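Local atomic coordinates of bile acid 7a-dehydratase, BaiE (Clostridium hiranonis DSM 13275, PDB entry 4L8P), a protein that probably catalyses the 7alpha-dehydration of bile acid intermediates, a lyase step in the conversion of bile acids by gut bacteria. Residues Q34-K46 with D147-K159. Sequence-based numbering, arbitrary orientation.
Sequences QRLNDIEAIKQLK and DKYEKIDGQWYIK
Ile42 lies between two aromatic rings, Tyr149 and Trp156, where helix 22-55 packs on the beta hairpin of strands 137-152 and 155-172. This is the helix-on-sheet packing of the cystatin-like alpha+beta fold, and the hairpin closes through a type I' turn from Ile152 to Gln155. The tight part is mostly apolar. Ile42 divides its branches: CG2 makes a CH-pi contact 3.6 Å from the Tyr149 ring centroid, and CD1 sits over the six-membered ring of Trp156. The opposite face of that indole carries Lys151 CB, so the indole is sandwiched between Ile42 of the helix and Lys151 of the strand. Leu45 CD2 fills the next position, 3.8 Å from Ile158 CG1. Beyond it lies the buried polar end, where Lys46 NZ forms a salt bridge with Asp147 OD2 at 2.7 Å. Asp147 OD1 is hydrogen-bonded to Thr161 OG1, and Tyr149 OH to Trp121 NE1.

The turn end is looser and wetter. Lys151, extended beyond CG, reaches Asp38 OD1 with NZ at 2.9 Å on the syn side. One water bridges this ammonium to exposed Gln34; a second donates to Asp38 OD2 and meets Lys151 NZ only weakly. Asp38 OD1 also joins this wet end to the core: Trp156 NE1 donates to it at 2.9 Å, with the oxygen in the indole plane but the N-H arriving from above the carboxylate, 57° out of its plane.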
ATOM      1  N   GLN A  34     -14.976  13.881 -11.278  1.00 19.40           N
ATOM      2  CA  GLN A  34     -15.777  13.506 -10.120  1.00 21.35           C
ATOM      3  C   GLN A  34     -15.454  12.059  -9.725  1.00 18.54           C
ATOM      4  O   GLN A  34     -15.322  11.752  -8.538  1.00 18.42           O
ATOM      5  CB  GLN A  34     -17.287  13.653 -10.361  1.00 21.87           C
ATOM      6  CG  GLN A  34     -18.143  13.351  -9.116  1.00 24.25           C
ATOM      7  CD  GLN A  34     -17.821  14.298  -7.958  1.00 28.04           C
ATOM      8  OE1 GLN A  34     -18.027  15.502  -8.066  1.00 36.76           O
ATOM      9  NE2 GLN A  34     -17.288  13.760  -6.850  1.00 26.99           N
ATOM     10  N   ARG A  35     -15.321  11.186 -10.709  1.00 18.60           N
ATOM     11  CA  ARG A  35     -14.981   9.786 -10.448  1.00 17.27           C
ATOM     12  C   ARG A  35     -13.627   9.685  -9.729  1.00 15.56           C
ATOM     13  O   ARG A  35     -13.501   8.986  -8.699  1.00 14.92           O
ATOM     14  CB  ARG A  35     -14.975   8.965 -11.737  1.00 17.47           C
ATOM     15  CG  ARG A  35     -14.523   7.520 -11.558  1.00 22.49           C
ATOM     16  CD  ARG A  35     -14.561   6.688 -12.843  1.00 27.02           C
ATOM     17  NE  ARG A  35     -13.712   5.480 -12.669  1.00 35.37           N
ATOM     18  CZ  ARG A  35     -12.398   5.364 -12.935  1.00 44.09           C
ATOM     19  NH1 ARG A  35     -11.665   6.380 -13.414  1.00 37.60           N
ATOM     20  NH2 ARG A  35     -11.788   4.192 -12.720  1.00 49.05           N
ATOM     21  N   LEU A  36     -12.608  10.377 -10.260  1.00 14.62           N
ATOM     22  CA  LEU A  36     -11.285  10.336  -9.636  1.00 15.41           C
ATOM     23  C   LEU A  36     -11.273  10.926  -8.246  1.00 15.21           C
ATOM     24  O   LEU A  36     -10.617  10.394  -7.346  1.00 15.51           O
ATOM     25  CB  LEU A  36     -10.248  11.039 -10.487  1.00 18.37           C
ATOM     26  CG  LEU A  36      -9.934  10.329 -11.801  1.00 20.27           C
ATOM     27  CD1 LEU A  36      -9.141  11.264 -12.686  1.00 24.98           C
ATOM     28  CD2 LEU A  36      -9.183   9.041 -11.601  1.00 21.73           C
ATOM     29  N   ASN A  37     -12.004  12.029  -8.066  1.00 15.14           N
ATOM     30  CA  ASN A  37     -12.154  12.598  -6.728  1.00 15.47           C
ATOM     31  C   ASN A  37     -12.808  11.630  -5.741  1.00 13.93           C
ATOM     32  O   ASN A  37     -12.361  11.516  -4.576  1.00 14.79           O
ATOM     33  CB  ASN A  37     -12.983  13.893  -6.754  1.00 16.29           C
ATOM     34  CG  ASN A  37     -12.166  15.097  -7.188  1.00 21.03           C
ATOM     35  OD1 ASN A  37     -10.939  15.081  -7.124  1.00 23.61           O
ATOM     36  ND2 ASN A  37     -12.848  16.153  -7.597  1.00 22.83           N
ATOM     37  N   ASP A  38     -13.871  10.951  -6.184  1.00 14.53           N
ATOM     38  CA  ASP A  38     -14.545   9.942  -5.340  1.00 14.98           C
ATOM     39  C   ASP A  38     -13.607   8.778  -4.978  1.00 14.14           C
ATOM     40  O   ASP A  38     -13.550   8.352  -3.819  1.00 14.48           O
ATOM     41  CB  ASP A  38     -15.813   9.431  -6.020  1.00 14.70           C
ATOM     42  CG  ASP A  38     -16.947  10.436  -5.997  1.00 16.61           C
ATOM     43  OD1 ASP A  38     -17.024  11.285  -5.085  1.00 17.94           O
ATOM     44  OD2 ASP A  38     -17.780  10.343  -6.909  1.00 20.22           O
ATOM     45  N   ILE A  39     -12.828   8.318  -5.952  1.00 13.94           N
ATOM     46  CA  ILE A  39     -11.894   7.226  -5.715  1.00 13.44           C
ATOM     47  C   ILE A  39     -10.889   7.655  -4.651  1.00 13.56           C
ATOM     48  O   ILE A  39     -10.606   6.895  -3.696  1.00 13.04           O
ATOM     49  CB  ILE A  39     -11.205   6.781  -7.007  1.00 14.94           C
ATOM     50  CG1 ILE A  39     -12.196   6.025  -7.890  1.00 15.83           C
ATOM     51  CG2 ILE A  39      -9.945   5.934  -6.712  1.00 14.33           C
ATOM     52  CD1 ILE A  39     -11.654   5.755  -9.286  1.00 16.58           C
ATOM     53  N   GLU A  40     -10.321   8.847  -4.818  1.00 13.57           N
ATOM     54  CA  GLU A  40      -9.351   9.331  -3.832  1.00 15.13           C
ATOM     55  C   GLU A  40      -9.972   9.514  -2.442  1.00 13.74           C
ATOM     56  O   GLU A  40      -9.337   9.180  -1.452  1.00 15.15           O
ATOM     57  CB  GLU A  40      -8.680  10.627  -4.317  1.00 15.58           C
ATOM     58  CG  GLU A  40      -7.645  11.195  -3.365  1.00 16.77           C
ATOM     59  CD  GLU A  40      -6.441  10.278  -3.104  1.00 17.44           C
ATOM     60  OE1 GLU A  40      -6.177   9.319  -3.863  1.00 17.22           O
ATOM     61  OE2 GLU A  40      -5.721  10.543  -2.111  1.00 18.15           O
ATOM     62  N   ALA A  41     -11.194  10.048  -2.362  1.00 14.82           N
ATOM     63  CA  ALA A  41     -11.905  10.240  -1.093  1.00 15.91           C
ATOM     64  C   ALA A  41     -12.129   8.903  -0.377  1.00 14.15           C
ATOM     65  O   ALA A  41     -11.911   8.792   0.829  1.00 13.56           O
ATOM     66  CB  ALA A  41     -13.231  10.899  -1.352  1.00 16.67           C
ATOM     67  N   ILE A  42     -12.468   7.889  -1.155  1.00 12.29           N
ATOM     68  CA  ILE A  42     -12.669   6.525  -0.619  1.00 13.86           C
ATOM     69  C   ILE A  42     -11.357   5.921  -0.098  1.00 15.08           C
ATOM     70  O   ILE A  42     -11.309   5.315   0.983  1.00 14.42           O
ATOM     71  CB  ILE A  42     -13.407   5.602  -1.621  1.00 14.18           C
ATOM     72  CG1 ILE A  42     -14.864   6.069  -1.750  1.00 15.13           C
ATOM     73  CG2 ILE A  42     -13.320   4.151  -1.203  1.00 13.44           C
ATOM     74  CD1 ILE A  42     -15.577   5.527  -2.978  1.00 14.57           C
ATOM     75  N   LYS A  43     -10.283   6.057  -0.865  1.00 13.76           N
ATOM     76  CA  LYS A  43      -8.966   5.558  -0.394  1.00 13.90           C
ATOM     77  C   LYS A  43      -8.555   6.234   0.937  1.00 13.54           C
ATOM     78  O   LYS A  43      -8.017   5.570   1.833  1.00 14.82           O
ATOM     79  CB  LYS A  43      -7.887   5.792  -1.443  1.00 15.96           C
ATOM     80  CG  LYS A  43      -8.076   4.978  -2.701  1.00 16.09           C
ATOM     81  CD  LYS A  43      -7.014   5.385  -3.694  1.00 16.30           C
ATOM     82  CE  LYS A  43      -7.068   4.546  -4.953  1.00 18.44           C
ATOM     83  NZ  LYS A  43      -6.109   5.108  -5.946  1.00 19.26           N
ATOM     84  N   GLN A  44      -8.840   7.533   1.080  1.00 13.97           N
ATOM     85  CA  GLN A  44      -8.503   8.268   2.316  1.00 13.42           C
ATOM     86  C   GLN A  44      -9.418   7.905   3.486  1.00 14.16           C
ATOM     87  O   GLN A  44      -8.979   7.846   4.629  1.00 14.38           O
ATOM     88  CB  GLN A  44      -8.506   9.769   2.095  1.00 14.41           C
ATOM     89  CG  GLN A  44      -7.441  10.211   1.094  1.00 15.30           C
ATOM     90  CD  GLN A  44      -6.966  11.647   1.249  1.00 16.28           C
ATOM     91  OE1 GLN A  44      -7.029  12.226   2.329  1.00 18.10           O
ATOM     92  NE2 GLN A  44      -6.412  12.187   0.177  1.00 17.65           N
ATOM     93  N   LEU A  45     -10.670   7.608   3.161  1.00 13.92           N
ATOM     94  CA  LEU A  45     -11.656   7.135   4.136  1.00 13.47           C
ATOM     95  C   LEU A  45     -11.195   5.817   4.728  1.00 13.87           C
ATOM     96  O   LEU A  45     -11.204   5.613   5.948  1.00 14.78           O
ATOM     97  CB  LEU A  45     -13.032   6.961   3.458  1.00 13.76           C
ATOM     98  CG  LEU A  45     -14.132   6.210   4.218  1.00 13.81           C
ATOM     99  CD1 LEU A  45     -14.572   6.998   5.432  1.00 15.63           C
ATOM    100  CD2 LEU A  45     -15.312   5.947   3.293  1.00 13.45           C
ATOM    101  N   LYS A  46     -10.824   4.869   3.863  1.00 13.98           N
ATOM    102  CA  LYS A  46     -10.354   3.569   4.364  1.00 14.14           C
ATOM    103  C   LYS A  46      -9.052   3.705   5.161  1.00 13.27           C
ATOM    104  O   LYS A  46      -8.868   3.036   6.188  1.00 14.75           O
ATOM    105  CB  LYS A  46     -10.191   2.566   3.224  1.00 16.90           C
ATOM    106  CG  LYS A  46      -9.953   1.130   3.718  1.00 20.34           C
ATOM    107  CD  LYS A  46     -11.200   0.564   4.429  1.00 21.57           C
ATOM    108  CE  LYS A  46     -11.073  -0.936   4.642  1.00 24.40           C
ATOM    109  NZ  LYS A  46     -12.330  -1.603   4.978  1.00 26.01           N
ATOM    110  N   ASP A 147     -15.455  -3.995   0.192  1.00 17.04           N
ATOM    111  CA  ASP A 147     -16.228  -2.989   0.945  1.00 15.93           C
ATOM    112  C   ASP A 147     -17.331  -2.408   0.063  1.00 15.94           C
ATOM    113  O   ASP A 147     -17.162  -2.336  -1.171  1.00 15.29           O
ATOM    114  CB  ASP A 147     -15.375  -1.775   1.307  1.00 15.09           C
ATOM    115  CG  ASP A 147     -14.268  -2.054   2.313  1.00 17.65           C
ATOM    116  OD1 ASP A 147     -14.211  -3.145   2.953  1.00 17.99           O
ATOM    117  OD2 ASP A 147     -13.453  -1.134   2.517  1.00 18.89           O
ATOM    118  N   LYS A 148     -18.389  -1.932   0.709  1.00 15.27           N
ATOM    119  CA  LYS A 148     -19.428  -1.148   0.058  1.00 15.59           C
ATOM    120  C   LYS A 148     -19.465   0.220   0.765  1.00 15.75           C
ATOM    121  O   LYS A 148     -19.484   0.294   2.017  1.00 15.32           O
ATOM    122  CB  LYS A 148     -20.797  -1.820   0.150  1.00 17.77           C
ATOM    123  CG  LYS A 148     -20.870  -3.198  -0.485  1.00 20.44           C
ATOM    124  CD  LYS A 148     -20.707  -3.125  -2.001  1.00 21.99           C
ATOM    125  CE  LYS A 148     -20.579  -4.491  -2.665  1.00 26.12           C
ATOM    126  NZ  LYS A 148     -20.631  -4.312  -4.144  1.00 29.48           N
ATOM    127  N   TYR A 149     -19.536   1.281  -0.039  1.00 14.24           N
ATOM    128  CA  TYR A 149     -19.512   2.655   0.453  1.00 15.34           C
ATOM    129  C   TYR A 149     -20.735   3.391  -0.033  1.00 16.49           C
ATOM    130  O   TYR A 149     -21.330   3.068  -1.078  1.00 16.03           O
ATOM    131  CB  TYR A 149     -18.270   3.425  -0.039  1.00 16.62           C
ATOM    132  CG  TYR A 149     -16.951   2.704   0.141  1.00 15.64           C
ATOM    133  CD1 TYR A 149     -16.274   2.720   1.373  1.00 15.92           C
ATOM    134  CD2 TYR A 149     -16.397   1.991  -0.885  1.00 15.72           C
ATOM    135  CE1 TYR A 149     -15.066   2.013   1.538  1.00 15.61           C
ATOM    136  CE2 TYR A 149     -15.201   1.317  -0.728  1.00 16.83           C
ATOM    137  CZ  TYR A 149     -14.529   1.343   0.491  1.00 15.21           C
ATOM    138  OH  TYR A 149     -13.319   0.648   0.644  1.00 16.34           O
ATOM    139  N   GLU A 150     -21.082   4.424   0.702  1.00 16.40           N
ATOM    140  CA  GLU A 150     -22.129   5.326   0.250  1.00 18.71           C
ATOM    141  C   GLU A 150     -21.777   6.755   0.544  1.00 17.72           C
ATOM    142  O   GLU A 150     -21.053   7.044   1.488  1.00 16.01           O
ATOM    143  CB  GLU A 150     -23.467   4.914   0.812  1.00 26.11           C
ATOM    144  CG  GLU A 150     -23.702   5.223   2.256  1.00 28.48           C
ATOM    145  CD  GLU A 150     -25.104   4.809   2.688  1.00 36.30           C
ATOM    146  OE1 GLU A 150     -26.094   5.150   1.993  1.00 42.36           O
ATOM    147  OE2 GLU A 150     -25.209   4.157   3.733  1.00 28.55           O
ATOM    148  N   LYS A 151     -22.288   7.637  -0.307  1.00 17.75           N
ATOM    149  CA  LYS A 151     -21.979   9.055  -0.252  1.00 18.12           C
ATOM    150  C   LYS A 151     -23.259   9.769   0.200  1.00 19.86           C
ATOM    151  O   LYS A 151     -24.309   9.630  -0.421  1.00 18.45           O
ATOM    152  CB  LYS A 151     -21.541   9.577  -1.618  1.00 17.46           C
ATOM    153  CG  LYS A 151     -20.877  10.948  -1.542  1.00 18.66           C
ATOM    154  CD  LYS A 151     -20.431  11.425  -2.926  1.00 20.45           C
ATOM    155  CE  LYS A 151     -19.501  12.611  -2.846  1.00 24.09           C
ATOM    156  NZ  LYS A 151     -19.105  13.040  -4.222  1.00 23.52           N
ATOM    157  N   ILE A 152     -23.142  10.503   1.303  1.00 20.56           N
ATOM    158  CA  ILE A 152     -24.275  11.202   1.920  1.00 23.95           C
ATOM    159  C   ILE A 152     -23.830  12.630   2.171  1.00 25.82           C
ATOM    160  O   ILE A 152     -22.793  12.843   2.811  1.00 24.46           O
ATOM    161  CB  ILE A 152     -24.693  10.517   3.237  1.00 26.00           C
ATOM    162  CG1 ILE A 152     -25.186   9.090   2.953  1.00 27.10           C
ATOM    163  CG2 ILE A 152     -25.769  11.355   3.942  1.00 30.94           C
ATOM    164  CD1 ILE A 152     -25.322   8.207   4.177  1.00 31.36           C
ATOM    165  N   ASP A 153     -24.587  13.598   1.623  1.00 29.69           N
ATOM    166  CA  ASP A 153     -24.280  15.029   1.750  1.00 30.27           C
ATOM    167  C   ASP A 153     -22.817  15.371   1.486  1.00 30.52           C
ATOM    168  O   ASP A 153     -22.184  16.069   2.279  1.00 37.23           O
ATOM    169  CB  ASP A 153     -24.734  15.549   3.131  1.00 42.47           C
ATOM    170  CG  ASP A 153     -26.225  15.312   3.400  1.00 50.12           C
ATOM    171  OD1 ASP A 153     -27.030  15.244   2.443  1.00 53.49           O
ATOM    172  OD2 ASP A 153     -26.596  15.188   4.584  1.00 48.13           O
ATOM    173  N   GLY A 154     -22.263  14.821   0.402  1.00 31.59           N
ATOM    174  CA  GLY A 154     -20.905  15.135  -0.061  1.00 27.44           C
ATOM    175  C   GLY A 154     -19.757  14.335   0.531  1.00 27.06           C
ATOM    176  O   GLY A 154     -18.598  14.524   0.158  1.00 29.20           O
ATOM    177  N   GLN A 155     -20.073  13.435   1.464  1.00 24.08           N
ATOM    178  CA  GLN A 155     -19.072  12.712   2.225  1.00 22.42           C
ATOM    179  C   GLN A 155     -19.274  11.212   2.031  1.00 17.28           C
ATOM    180  O   GLN A 155     -20.415  10.726   2.078  1.00 18.91           O
ATOM    181  CB  GLN A 155     -19.232  13.052   3.717  1.00 24.82           C
ATOM    182  CG  GLN A 155     -18.350  12.272   4.688  1.00 30.37           C
ATOM    183  CD  GLN A 155     -16.885  12.579   4.541  1.00 45.27           C
ATOM    184  OE1 GLN A 155     -16.494  13.736   4.344  1.00 49.22           O
ATOM    185  NE2 GLN A 155     -16.049  11.540   4.644  1.00 46.42           N
ATOM    186  N   TRP A 156     -18.170  10.497   1.846  1.00 16.94           N
ATOM    187  CA  TRP A 156     -18.184   9.040   1.737  1.00 17.31           C
ATOM    188  C   TRP A 156     -18.099   8.368   3.106  1.00 17.25           C
ATOM    189  O   TRP A 156     -17.377   8.836   3.988  1.00 17.21           O
ATOM    190  CB  TRP A 156     -17.030   8.548   0.842  1.00 17.47           C
ATOM    191  CG  TRP A 156     -17.276   8.829  -0.617  1.00 15.39           C
ATOM    192  CD1 TRP A 156     -16.786   9.866  -1.347  1.00 15.48           C
ATOM    193  CD2 TRP A 156     -18.097   8.053  -1.516  1.00 16.05           C
ATOM    194  NE1 TRP A 156     -17.235   9.789  -2.644  1.00 16.42           N
ATOM    195  CE2 TRP A 156     -18.042   8.684  -2.780  1.00 16.49           C
ATOM    196  CE3 TRP A 156     -18.868   6.874  -1.376  1.00 14.70           C
ATOM    197  CZ2 TRP A 156     -18.736   8.168  -3.917  1.00 16.81           C
ATOM    198  CZ3 TRP A 156     -19.543   6.370  -2.497  1.00 14.50           C
ATOM    199  CH2 TRP A 156     -19.485   7.034  -3.748  1.00 15.41           C
ATOM    200  N   TYR A 157     -18.831   7.271   3.240  1.00 15.82           N
ATOM    201  CA  TYR A 157     -18.872   6.453   4.444  1.00 15.21           C
ATOM    202  C   TYR A 157     -18.796   4.975   4.083  1.00 17.40           C
ATOM    203  O   TYR A 157     -19.196   4.572   3.011  1.00 15.82           O
ATOM    204  CB  TYR A 157     -20.174   6.677   5.233  1.00 16.26           C
ATOM    205  CG  TYR A 157     -20.392   8.096   5.670  1.00 17.10           C
ATOM    206  CD1 TYR A 157     -19.907   8.537   6.906  1.00 17.48           C
ATOM    207  CD2 TYR A 157     -21.080   9.002   4.877  1.00 19.45           C
ATOM    208  CE1 TYR A 157     -20.089   9.830   7.335  1.00 19.12           C
ATOM    209  CE2 TYR A 157     -21.271  10.325   5.308  1.00 20.20           C
ATOM    210  CZ  TYR A 157     -20.773  10.728   6.536  1.00 22.36           C
ATOM    211  OH  TYR A 157     -20.929  12.032   6.957  1.00 25.00           O
ATOM    212  N   ILE A 158     -18.340   4.177   5.045  1.00 15.69           N
ATOM    213  CA  ILE A 158     -18.304   2.719   4.922  1.00 16.71           C
ATOM    214  C   ILE A 158     -19.625   2.185   5.472  1.00 16.97           C
ATOM    215  O   ILE A 158     -20.005   2.530   6.590  1.00 19.73           O
ATOM    216  CB  ILE A 158     -17.117   2.146   5.729  1.00 16.79           C
ATOM    217  CG1 ILE A 158     -15.790   2.789   5.331  1.00 17.58           C
ATOM    218  CG2 ILE A 158     -17.023   0.659   5.529  1.00 21.30           C
ATOM    219  CD1 ILE A 158     -14.648   2.447   6.260  1.00 18.58           C
ATOM    220  N   LYS A 159     -20.288   1.340   4.678  0.50 17.90           N
ATOM    221  CA  LYS A 159     -21.597   0.760   5.008  0.50 20.12           C
ATOM    222  C   LYS A 159     -21.439  -0.686   5.473  0.50 22.02           C
ATOM    223  O   LYS A 159     -22.040  -1.095   6.467  0.50 22.96           O
ATOM    224  CB  LYS A 159     -22.511   0.801   3.781  0.50 22.16           C
ATOM    225  CG  LYS A 159     -23.927   0.314   4.037  0.50 25.11           C
ATOM    226  CD  LYS A 159     -24.736   0.208   2.748  0.50 25.73           C
TER
HETATM  227  O   HOH W   1     -17.074  15.157  -4.086  1.00 33.92           O
HETATM  228  O   HOH W   2     -20.337  11.360  -6.807  1.00 25.34           O